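PDB 6O38: type II secretion chaperone CpaB from Acinetobacter nosocomialis M2, which binds the secreted metalloprotease CpaA as its chaperone and probably helps to ready it for export by the type II secretion system. Local coordinates for residues Y93-T98 with G148-E153; K75-K80 with V112-R117; V86-L91 with N126-T131. All blocks are in the same frame, centred on the assembly; numbering follows the deposited sequence.

Interaction 1: Y93-T98 with G148-E153; sequences YGINRT and GNYSAE
Y150 supplies about half of the surface buried here, and its ring is met by Y93 and I95. The planes of the two tyrosine rings are nearly parallel, 11° apart, yet their centroids stand 5.3 Å apart. The side chains slide past each other in opposite directions, and the rings therefore overlap only marginally, too little for a well-developed offset stack. The touching takes place at one margin: Y150 CE1 lies 3.5 Å from Y93 CD2, and Y93 CB approaches the same CE1 carbon. I95 reaches Y150 at its other ortho-phenol carbon, with I95 CG1 3.4 Å from Y150 CE2 and I95 CD1 alongside. The chi1 of I95, -54°, sets CG1 anti to the carbonyl carbon and carries the longer branch to the tyrosine, which arrives from the opposite direction. Between Y93 and I95 the chain turns at G94, whose phi is 75°; G94 and I95 together face M90 in a G1 beta bulge at the start of strand 95-106. Nearby, R97 makes a salt bridge with E146, and the backbone N of N96 is hydrogen-bonded to E70 of the CpaA chain. Y150 OH, the polar end of the ring, lies 3.2 Å from Y93 O, between the Y93 backbone and the I95 side chain. The rest of the contact is carbon against carbon, which is consistent with a contact held mainly by apolar packing of Y150 against Y93 and I95.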
loop_
_atom_site.group_PDB
_atom_site.type_symbol
_atom_site.label_atom_id
_atom_site.label_comp_id
_atom_site.label_asym_id
_atom_site.label_seq_id
_atom_site.Cartn_x
_atom_site.Cartn_y
_atom_site.Cartn_z
ATOM N N TYR G 93 12.533 4.745 -5.366
ATOM C CA TYR G 93 11.688 3.781 -4.677
ATOM C C TYR G 93 10.920 2.883 -5.638
ATOM O O TYR G 93 10.100 2.076 -5.189
ATOM C CB TYR G 93 10.704 4.509 -3.755
ATOM C CG TYR G 93 11.366 5.311 -2.658
ATOM C CD1 TYR G 93 12.612 4.949 -2.160
ATOM C CD2 TYR G 93 10.747 6.431 -2.121
ATOM C CE1 TYR G 93 13.222 5.681 -1.158
ATOM C CE2 TYR G 93 11.348 7.169 -1.118
ATOM C CZ TYR G 93 12.585 6.790 -0.640
ATOM O OH TYR G 93 13.186 7.521 0.359
ATOM N N GLY G 94 11.163 3.006 -6.941
ATOM C CA GLY G 94 10.510 2.156 -7.914
ATOM C C GLY G 94 9.065 2.488 -8.200
ATOM O O GLY G 94 8.318 1.609 -8.641
ATOM N N ILE G 95 8.642 3.727 -7.969
ATOM C CA ILE G 95 7.259 4.142 -8.178
ATOM C C ILE G 95 7.223 5.140 -9.325
ATOM O O ILE G 95 7.813 6.223 -9.238
ATOM C CB ILE G 95 6.646 4.746 -6.906
ATOM C CG1 ILE G 95 6.801 3.778 -5.734
ATOM C CG2 ILE G 95 5.179 5.062 -7.134
ATOM C CD1 ILE G 95 6.088 2.460 -5.932
ATOM N N ASN G 96 6.527 4.771 -10.401
ATOM C CA ASN G 96 6.338 5.650 -11.557
ATOM C C ASN G 96 4.983 5.287 -12.168
ATOM O O ASN G 96 4.883 4.362 -12.976
ATOM C CB ASN G 96 7.473 5.499 -12.560
ATOM C CG ASN G 96 7.320 6.415 -13.754
ATOM O OD1 ASN G 96 6.785 7.517 -13.644
ATOM N ND2 ASN G 96 7.785 5.958 -14.909
ATOM N N ARG G 97 3.949 6.027 -11.773
ATOM C CA ARG G 97 2.588 5.680 -12.158
ATOM C C ARG G 97 1.718 6.926 -12.098
ATOM O O ARG G 97 2.098 7.950 -11.522
ATOM C CB ARG G 97 2.025 4.577 -11.258
ATOM C CG ARG G 97 1.879 4.982 -9.800
ATOM C CD ARG G 97 2.178 3.812 -8.882
ATOM N NE ARG G 97 1.435 2.617 -9.266
ATOM C CZ ARG G 97 1.708 1.395 -8.823
ATOM N NH1 ARG G 97 2.714 1.202 -7.980
ATOM N NH2 ARG G 97 0.981 0.362 -9.227
ATOM N N THR G 98 0.538 6.822 -12.699
ATOM C CA THR G 98 -0.436 7.900 -12.744
ATOM C C THR G 98 -1.682 7.516 -11.955
ATOM O O THR G 98 -1.889 6.356 -11.586
ATOM C CB THR G 98 -0.811 8.241 -14.192
ATOM O OG1 THR G 98 -1.321 7.072 -14.846
ATOM C CG2 THR G 98 0.403 8.749 -14.952
ATOM N N GLY G 148 4.694 -0.675 -1.821
ATOM C CA GLY G 148 5.148 0.023 -0.633
ATOM C C GLY G 148 4.311 1.256 -0.373
ATOM O O GLY G 148 3.529 1.702 -1.209
ATOM N N ASN G 149 4.497 1.810 0.822
ATOM C CA ASN G 149 3.758 2.976 1.286
ATOM C C ASN G 149 4.723 4.127 1.531
ATOM O O ASN G 149 5.790 3.938 2.124
ATOM C CB ASN G 149 2.984 2.655 2.565
ATOM C CG ASN G 149 2.082 1.451 2.404
ATOM O OD1 ASN G 149 1.317 1.359 1.446
ATOM N ND2 ASN G 149 2.176 0.513 3.338
ATOM N N TYR G 150 4.347 5.317 1.073
ATOM C CA TYR G 150 5.234 6.469 1.112
ATOM C C TYR G 150 4.498 7.685 1.654
ATOM O O TYR G 150 3.355 7.955 1.274
ATOM C CB TYR G 150 5.798 6.763 -0.280
ATOM C CG TYR G 150 6.412 5.545 -0.925
ATOM C CD1 TYR G 150 7.732 5.193 -0.679
ATOM C CD2 TYR G 150 5.662 4.732 -1.763
ATOM C CE1 TYR G 150 8.291 4.071 -1.258
ATOM C CE2 TYR G 150 6.212 3.608 -2.345
ATOM C CZ TYR G 150 7.527 3.283 -2.093
ATOM O OH TYR G 150 8.080 2.163 -2.673
ATOM N N SER G 151 5.163 8.409 2.549
ATOM C CA SER G 151 4.632 9.626 3.142
ATOM C C SER G 151 5.468 10.819 2.703
ATOM O O SER G 151 6.696 10.727 2.607
ATOM C CB SER G 151 4.622 9.530 4.669
ATOM O OG SER G 151 5.932 9.338 5.175
ATOM N N ALA G 152 4.799 11.939 2.441
ATOM C CA ALA G 152 5.460 13.173 2.034
ATOM C C ALA G 152 4.999 14.298 2.947
ATOM O O ALA G 152 3.794 14.541 3.074
ATOM C CB ALA G 152 5.159 13.508 0.570
ATOM N N GLU G 153 5.950 14.973 3.586
ATOM C CA GLU G 153 5.671 16.121 4.441
ATOM C C GLU G 153 6.344 17.342 3.831
ATOM O O GLU G 153 7.575 17.392 3.741
ATOM C CB GLU G 153 6.168 15.876 5.867
ATOM C CG GLU G 153 5.895 17.016 6.829
ATOM C CD GLU G 153 6.208 16.649 8.266
ATOM O OE1 GLU G 153 6.775 15.560 8.492
ATOM O OE2 GLU G 153 5.881 17.446 9.170
#

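Interaction 2: K75-K80 with V112-R117; sequences KVIELK and VRWTGR
I77 and W114 mark the closest approach of the two backbones, with 8.3 Å between the CA atoms of I77 and W114. Segment 75-80 is a short, loosely bonded helical turn over about 75-78: L79 N has two weak bonds, to K75 O and V76 O, before K80 N bonds I77 O at 3.0 Å. Segment 112-117 is extended, part of strand 111-118. The W114 indole bridges the gap, packing on the I77 side chain and on backbone atoms of the turn. I77 CG1 sits over the face of W114, 3.7 Å from the centroid of the five-membered ring and 19° off its normal, the geometry of a CH-pi contact. A chi1 of -178° swings CG1 of I77 anti to its backbone nitrogen and out over the indole, while CD1 continues along the pyrrole side to 3.8 Å from W114 CG. The opposite face of W114 is met near its rim by V112 CG1, two residues earlier on the same strand, so the ring lies between two aliphatic groups. Beyond I77, E78 borders the six-membered ring: its CA is 4.0 Å from W114 CZ2, and its CG is at a looser 4.2 Å from W114 CH2. K80 O lies roughly ahead of the indole N-H, but at 3.9 Å from W114 NE1 it is too far for a hydrogen bond. On the strand side, W114 also packs on I101 and I104 of strand 95-106. The chemistry is therefore mainly that of an aromatic face and an aliphatic chain: apolar packing fastens the helical turn to the sheet, and the acidic E78 contributes its backbone and methylene carbons.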
loop_
_atom_site.group_PDB
_atom_site.type_symbol
_atom_site.label_atom_id
_atom_site.label_comp_id
_atom_site.label_asym_id
_atom_site.label_seq_id
_atom_site.Cartn_x
_atom_site.Cartn_y
_atom_site.Cartn_z
ATOM N N LYS G 75 -0.083 25.013 -5.961
ATOM C CA LYS G 75 -1.073 25.511 -6.906
ATOM C C LYS G 75 -1.437 24.487 -7.972
ATOM O O LYS G 75 -2.485 24.625 -8.611
ATOM C CB LYS G 75 -0.559 26.792 -7.567
ATOM C CG LYS G 75 -0.251 27.903 -6.575
ATOM C CD LYS G 75 0.620 28.984 -7.191
ATOM C CE LYS G 75 0.981 30.042 -6.161
ATOM N NZ LYS G 75 1.961 31.030 -6.691
ATOM N N VAL G 76 -0.601 23.466 -8.177
ATOM C CA VAL G 76 -0.892 22.456 -9.190
ATOM C C VAL G 76 -2.079 21.597 -8.769
ATOM O O VAL G 76 -2.977 21.320 -9.571
ATOM C CB VAL G 76 0.360 21.604 -9.466
ATOM C CG1 VAL G 76 0.003 20.387 -10.307
ATOM C CG2 VAL G 76 1.424 22.440 -10.160
ATOM N N ILE G 77 -2.106 21.165 -7.505
ATOM C CA ILE G 77 -3.200 20.317 -7.042
ATOM C C ILE G 77 -4.485 21.123 -6.884
ATOM O O ILE G 77 -5.584 20.600 -7.105
ATOM C CB ILE G 77 -2.807 19.609 -5.731
ATOM C CG1 ILE G 77 -3.926 18.678 -5.260
ATOM C CG2 ILE G 77 -2.474 20.623 -4.652
ATOM C CD1 ILE G 77 -4.272 17.586 -6.246
ATOM N N GLU G 78 -4.375 22.402 -6.515
ATOM C CA GLU G 78 -5.561 23.228 -6.321
ATOM C C GLU G 78 -6.304 23.492 -7.623
ATOM O O GLU G 78 -7.495 23.820 -7.587
ATOM C CB GLU G 78 -5.176 24.551 -5.658
ATOM C CG GLU G 78 -4.647 24.396 -4.242
ATOM C CD GLU G 78 -4.016 25.666 -3.711
ATOM O OE1 GLU G 78 -4.060 26.696 -4.419
ATOM O OE2 GLU G 78 -3.473 25.636 -2.588
ATOM N N LEU G 79 -5.636 23.360 -8.766
ATOM C CA LEU G 79 -6.279 23.497 -10.065
ATOM C C LEU G 79 -6.803 22.173 -10.604
ATOM O O LEU G 79 -7.301 22.135 -11.735
ATOM C CB LEU G 79 -5.306 24.119 -11.073
ATOM C CG LEU G 79 -4.872 25.558 -10.790
ATOM C CD1 LEU G 79 -3.844 26.021 -11.812
ATOM C CD2 LEU G 79 -6.076 26.487 -10.779
ATOM N N LYS G 80 -6.702 21.095 -9.831
ATOM C CA LYS G 80 -7.195 19.790 -10.247
ATOM C C LYS G 80 -8.617 19.579 -9.747
ATOM O O LYS G 80 -8.935 19.878 -8.592
ATOM C CB LYS G 80 -6.289 18.675 -9.720
ATOM C CG LYS G 80 -4.856 18.738 -10.219
ATOM C CD LYS G 80 -4.773 18.489 -11.716
ATOM C CE LYS G 80 -3.329 18.500 -12.194
ATOM N NZ LYS G 80 -3.219 18.223 -13.653
ATOM N N VAL G 112 -7.945 21.140 2.917
ATOM C CA VAL G 112 -8.696 20.394 1.915
ATOM C C VAL G 112 -7.937 19.109 1.624
ATOM O O VAL G 112 -6.703 19.112 1.553
ATOM C CB VAL G 112 -8.895 21.223 0.627
ATOM C CG1 VAL G 112 -9.604 20.406 -0.440
ATOM C CG2 VAL G 112 -9.667 22.499 0.930
ATOM N N ARG G 113 -8.671 18.010 1.463
ATOM C CA ARG G 113 -8.084 16.706 1.184
ATOM C C ARG G 113 -8.504 16.237 -0.201
ATOM O O ARG G 113 -9.698 16.210 -0.515
ATOM C CB ARG G 113 -8.505 15.670 2.231
ATOM C CG ARG G 113 -7.778 14.341 2.096
ATOM C CD ARG G 113 -8.380 13.259 2.983
ATOM N NE ARG G 113 -9.038 13.793 4.172
ATOM C CZ ARG G 113 -8.468 13.870 5.370
ATOM N NH1 ARG G 113 -7.221 13.451 5.543
ATOM N NH2 ARG G 113 -9.141 14.366 6.399
ATOM N N TRP G 114 -7.524 15.872 -1.022
ATOM C CA TRP G 114 -7.768 15.225 -2.303
ATOM C C TRP G 114 -7.516 13.729 -2.172
ATOM O O TRP G 114 -6.521 13.310 -1.577
ATOM C CB TRP G 114 -6.871 15.801 -3.402
ATOM C CG TRP G 114 -7.220 17.196 -3.818
ATOM C CD1 TRP G 114 -7.981 17.565 -4.887
ATOM C CD2 TRP G 114 -6.800 18.411 -3.185
ATOM N NE1 TRP G 114 -8.073 18.934 -4.954
ATOM C CE2 TRP G 114 -7.355 19.477 -3.920
ATOM C CE3 TRP G 114 -6.014 18.699 -2.066
ATOM C CZ2 TRP G 114 -7.149 20.810 -3.573
ATOM C CZ3 TRP G 114 -5.810 20.025 -1.723
ATOM C CH2 TRP G 114 -6.376 21.062 -2.473
ATOM N N THR G 115 -8.424 12.928 -2.724
ATOM C CA THR G 115 -8.287 11.479 -2.739
ATOM C C THR G 115 -8.356 10.975 -4.174
ATOM O O THR G 115 -9.178 11.444 -4.967
ATOM C CB THR G 115 -9.377 10.808 -1.894
ATOM O OG1 THR G 115 -9.380 11.378 -0.578
ATOM C CG2 THR G 115 -9.126 9.312 -1.785
ATOM N N GLY G 116 -7.478 10.027 -4.508
ATOM C CA GLY G 116 -7.449 9.464 -5.843
ATOM C C GLY G 116 -7.048 8.006 -5.826
ATOM O O GLY G 116 -6.545 7.485 -4.829
ATOM N N ARG G 117 -7.284 7.345 -6.958
ATOM C CA ARG G 117 -6.912 5.952 -7.155
ATOM C C ARG G 117 -6.001 5.819 -8.367
ATOM O O ARG G 117 -6.060 6.622 -9.304
ATOM C CB ARG G 117 -8.141 5.052 -7.323
ATOM C CG ARG G 117 -9.071 5.045 -6.126
ATOM C CD ARG G 117 -9.935 3.794 -6.115
ATOM N NE ARG G 117 -10.683 3.656 -4.868
ATOM C CZ ARG G 117 -10.241 2.986 -3.809
ATOM N NH1 ARG G 117 -9.056 2.392 -3.848
ATOM N NH2 ARG G 117 -10.981 2.906 -2.712
#

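Interaction 3: V86-L91 with N126-T131; sequences VKFQML and NFFTIT
V86 touches F128 first, at the start of the segment: its CG1 methyl is 3.9 Å from F128 CZ, meeting the far end of the ring obliquely. K87 then turns its side chain away and belongs to the other surface of strand 85-90, where it packs on N96 and T98. F88 points back across and makes the main contact. Its ring presents an edge to the face of F128, a T-shaped pair with centroids 4.8 Å apart and planes at 72°. The edge consists of CE2 and CZ: F88 CZ is 3.5 Å from F128 CD2, and F88 CE2 is 3.7 Å from F128 CD1, with CE2 standing above the middle of the F128 ring. The reach of both rings is needed, since the CA atoms of F88 and F128 are 10.2 Å apart. On the F128 side a chi1 of 63° tucks CG between the backbone nitrogen and the carbonyl carbon, and from there the ring offers its face to F88. F128 also meets the ring of F118, and F88 packs on I143 of strand 138-145, which extends the apolar cluster beyond the pair. Further along, Q89 faces the other way and packs on D61 of the CpaA chain, whereas M90, a selenomethionine, again lies on the I143 side. Strands 85-90 and 127-133 are not neighbours in the sheet, being separated by 95-106 and 111-118, so their inward residues can meet only because the sheet bends over. That arrangement is consistent with the hydrophobic interior of a strongly curled, barrel-like antiparallel sheet.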
loop_
_atom_site.group_PDB
_atom_site.type_symbol
_atom_site.label_atom_id
_atom_site.label_comp_id
_atom_site.label_asym_id
_atom_site.label_seq_id
_atom_site.Cartn_x
_atom_site.Cartn_y
_atom_site.Cartn_z
ATOM N N VAL G 86 -3.246 12.632 -12.283
ATOM C CA VAL G 86 -2.139 13.032 -11.424
ATOM C C VAL G 86 -1.072 11.945 -11.482
ATOM O O VAL G 86 -1.394 10.752 -11.511
ATOM C CB VAL G 86 -2.618 13.284 -9.977
ATOM C CG1 VAL G 86 -1.668 12.674 -8.959
ATOM C CG2 VAL G 86 -2.785 14.775 -9.729
ATOM N N LYS G 87 0.194 12.357 -11.507
ATOM C CA LYS G 87 1.318 11.448 -11.695
ATOM C C LYS G 87 2.308 11.585 -10.546
ATOM O O LYS G 87 2.578 12.694 -10.074
ATOM C CB LYS G 87 2.021 11.729 -13.027
ATOM C CG LYS G 87 3.054 10.693 -13.435
ATOM C CD LYS G 87 3.519 10.945 -14.859
ATOM C CE LYS G 87 3.992 9.667 -15.528
ATOM N NZ LYS G 87 4.177 9.856 -16.994
ATOM N N PHE G 88 2.850 10.451 -10.105
ATOM C CA PHE G 88 3.865 10.404 -9.061
ATOM C C PHE G 88 5.138 9.784 -9.618
ATOM O O PHE G 88 5.087 8.770 -10.321
ATOM C CB PHE G 88 3.388 9.593 -7.849
ATOM C CG PHE G 88 2.143 10.130 -7.206
ATOM C CD1 PHE G 88 2.217 11.111 -6.229
ATOM C CD2 PHE G 88 0.896 9.645 -7.568
ATOM C CE1 PHE G 88 1.072 11.603 -5.632
ATOM C CE2 PHE G 88 -0.252 10.133 -6.973
ATOM C CZ PHE G 88 -0.164 11.113 -6.005
ATOM N N GLN G 89 6.281 10.391 -9.300
ATOM C CA GLN G 89 7.582 9.887 -9.730
ATOM C C GLN G 89 8.496 9.776 -8.516
ATOM O O GLN G 89 8.904 10.791 -7.942
ATOM C CB GLN G 89 8.202 10.784 -10.801
ATOM C CG GLN G 89 7.639 10.549 -12.194
ATOM C CD GLN G 89 8.461 11.212 -13.278
ATOM O OE1 GLN G 89 9.290 12.080 -13.003
ATOM N NE2 GLN G 89 8.241 10.803 -14.522
HETATM N N MSE G 90 8.805 8.543 -8.131
HETATM C CA MSE G 90 9.701 8.251 -7.017
HETATM C C MSE G 90 10.676 7.155 -7.432
HETATM O O MSE G 90 10.822 6.147 -6.740
HETATM C CB MSE G 90 8.905 7.846 -5.777
HETATM C CG MSE G 90 8.199 9.014 -5.108
HETATM SE SE MSE G 90 6.803 8.477 -3.867
HETATM C CE MSE G 90 5.435 8.011 -5.170
ATOM N N LEU G 91 11.320 7.375 -8.584
ATOM C CA LEU G 91 12.062 6.326 -9.283
ATOM C C LEU G 91 13.001 5.553 -8.362
ATOM O O LEU G 91 13.149 4.333 -8.505
ATOM C CB LEU G 91 12.849 6.932 -10.448
ATOM C CG LEU G 91 12.087 7.304 -11.725
ATOM C CD1 LEU G 91 11.215 8.541 -11.537
ATOM C CD2 LEU G 91 13.055 7.500 -12.883
ATOM N N ASN G 126 -5.547 0.101 -3.416
ATOM C CA ASN G 126 -4.573 1.163 -3.620
ATOM C C ASN G 126 -5.275 2.491 -3.852
ATOM O O ASN G 126 -6.318 2.551 -4.508
ATOM C CB ASN G 126 -3.664 0.844 -4.805
ATOM C CG ASN G 126 -2.973 -0.501 -4.662
ATOM O OD1 ASN G 126 -2.677 -1.166 -5.654
ATOM N ND2 ASN G 126 -2.706 -0.904 -3.424
ATOM N N PHE G 127 -4.681 3.554 -3.314
ATOM C CA PHE G 127 -5.205 4.909 -3.424
ATOM C C PHE G 127 -4.161 5.857 -2.853
ATOM O O PHE G 127 -3.149 5.429 -2.289
ATOM C CB PHE G 127 -6.542 5.062 -2.689
ATOM C CG PHE G 127 -6.423 5.005 -1.189
ATOM C CD1 PHE G 127 -6.315 3.790 -0.532
ATOM C CD2 PHE G 127 -6.436 6.169 -0.434
ATOM C CE1 PHE G 127 -6.209 3.736 0.847
ATOM C CE2 PHE G 127 -6.332 6.121 0.946
ATOM C CZ PHE G 127 -6.219 4.902 1.586
ATOM N N PHE G 128 -4.420 7.153 -3.002
ATOM C CA PHE G 128 -3.549 8.171 -2.439
ATOM C C PHE G 128 -4.391 9.330 -1.928
ATOM O O PHE G 128 -5.525 9.542 -2.363
ATOM C CB PHE G 128 -2.515 8.671 -3.462
ATOM C CG PHE G 128 -3.118 9.348 -4.662
ATOM C CD1 PHE G 128 -3.462 8.617 -5.785
ATOM C CD2 PHE G 128 -3.328 10.718 -4.669
ATOM C CE1 PHE G 128 -4.015 9.237 -6.890
ATOM C CE2 PHE G 128 -3.880 11.343 -5.771
ATOM C CZ PHE G 128 -4.223 10.602 -6.882
ATOM N N THR G 129 -3.819 10.081 -0.988
ATOM C CA THR G 129 -4.484 11.233 -0.400
ATOM C C THR G 129 -3.498 12.386 -0.320
ATOM O O THR G 129 -2.326 12.188 0.010
ATOM C CB THR G 129 -5.037 10.944 1.008
ATOM O OG1 THR G 129 -3.950 10.775 1.927
ATOM C CG2 THR G 129 -5.906 9.692 1.013
ATOM N N ILE G 130 -3.981 13.588 -0.621
ATOM C CA ILE G 130 -3.201 14.813 -0.494
ATOM C C ILE G 130 -4.013 15.760 0.375
ATOM O O ILE G 130 -5.074 16.240 -0.044
ATOM C CB ILE G 130 -2.879 15.453 -1.851
ATOM C CG1 ILE G 130 -1.977 14.535 -2.678
ATOM C CG2 ILE G 130 -2.223 16.811 -1.657
ATOM C CD1 ILE G 130 -1.810 14.980 -4.115
ATOM N N THR G 131 -3.519 16.031 1.578
ATOM C CA THR G 131 -4.192 16.900 2.533
ATOM C C THR G 131 -3.331 18.140 2.726
ATOM O O THR G 131 -2.158 18.032 3.102
ATOM C CB THR G 131 -4.423 16.176 3.858
ATOM O OG1 THR G 131 -4.809 14.821 3.596
ATOM C CG2 THR G 131 -5.537 16.842 4.630
#

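In the fold
From the N terminus, the helical turn 75-80 opens interaction 2, strand 85-90 opens interaction 3, and 93-98 opens interaction 1. They close in the same order, at 112-117, 126-131 and 148-153, across 31, 34 and 49 intervening residues. Each pair of contacts therefore crosses, and none nests. Interactions 1 and 3, with centres 6 Å apart, share the hairpin of strands 85-90 and 95-106 through I95 O to M90 N. Interactions 2 and 3 are linked by neighbouring strands through W114 N to I130 O. Interactions 1 and 2 lie on opposite sides of the chain's centre, one tying distant strands together, the other holding the helix to the sheet.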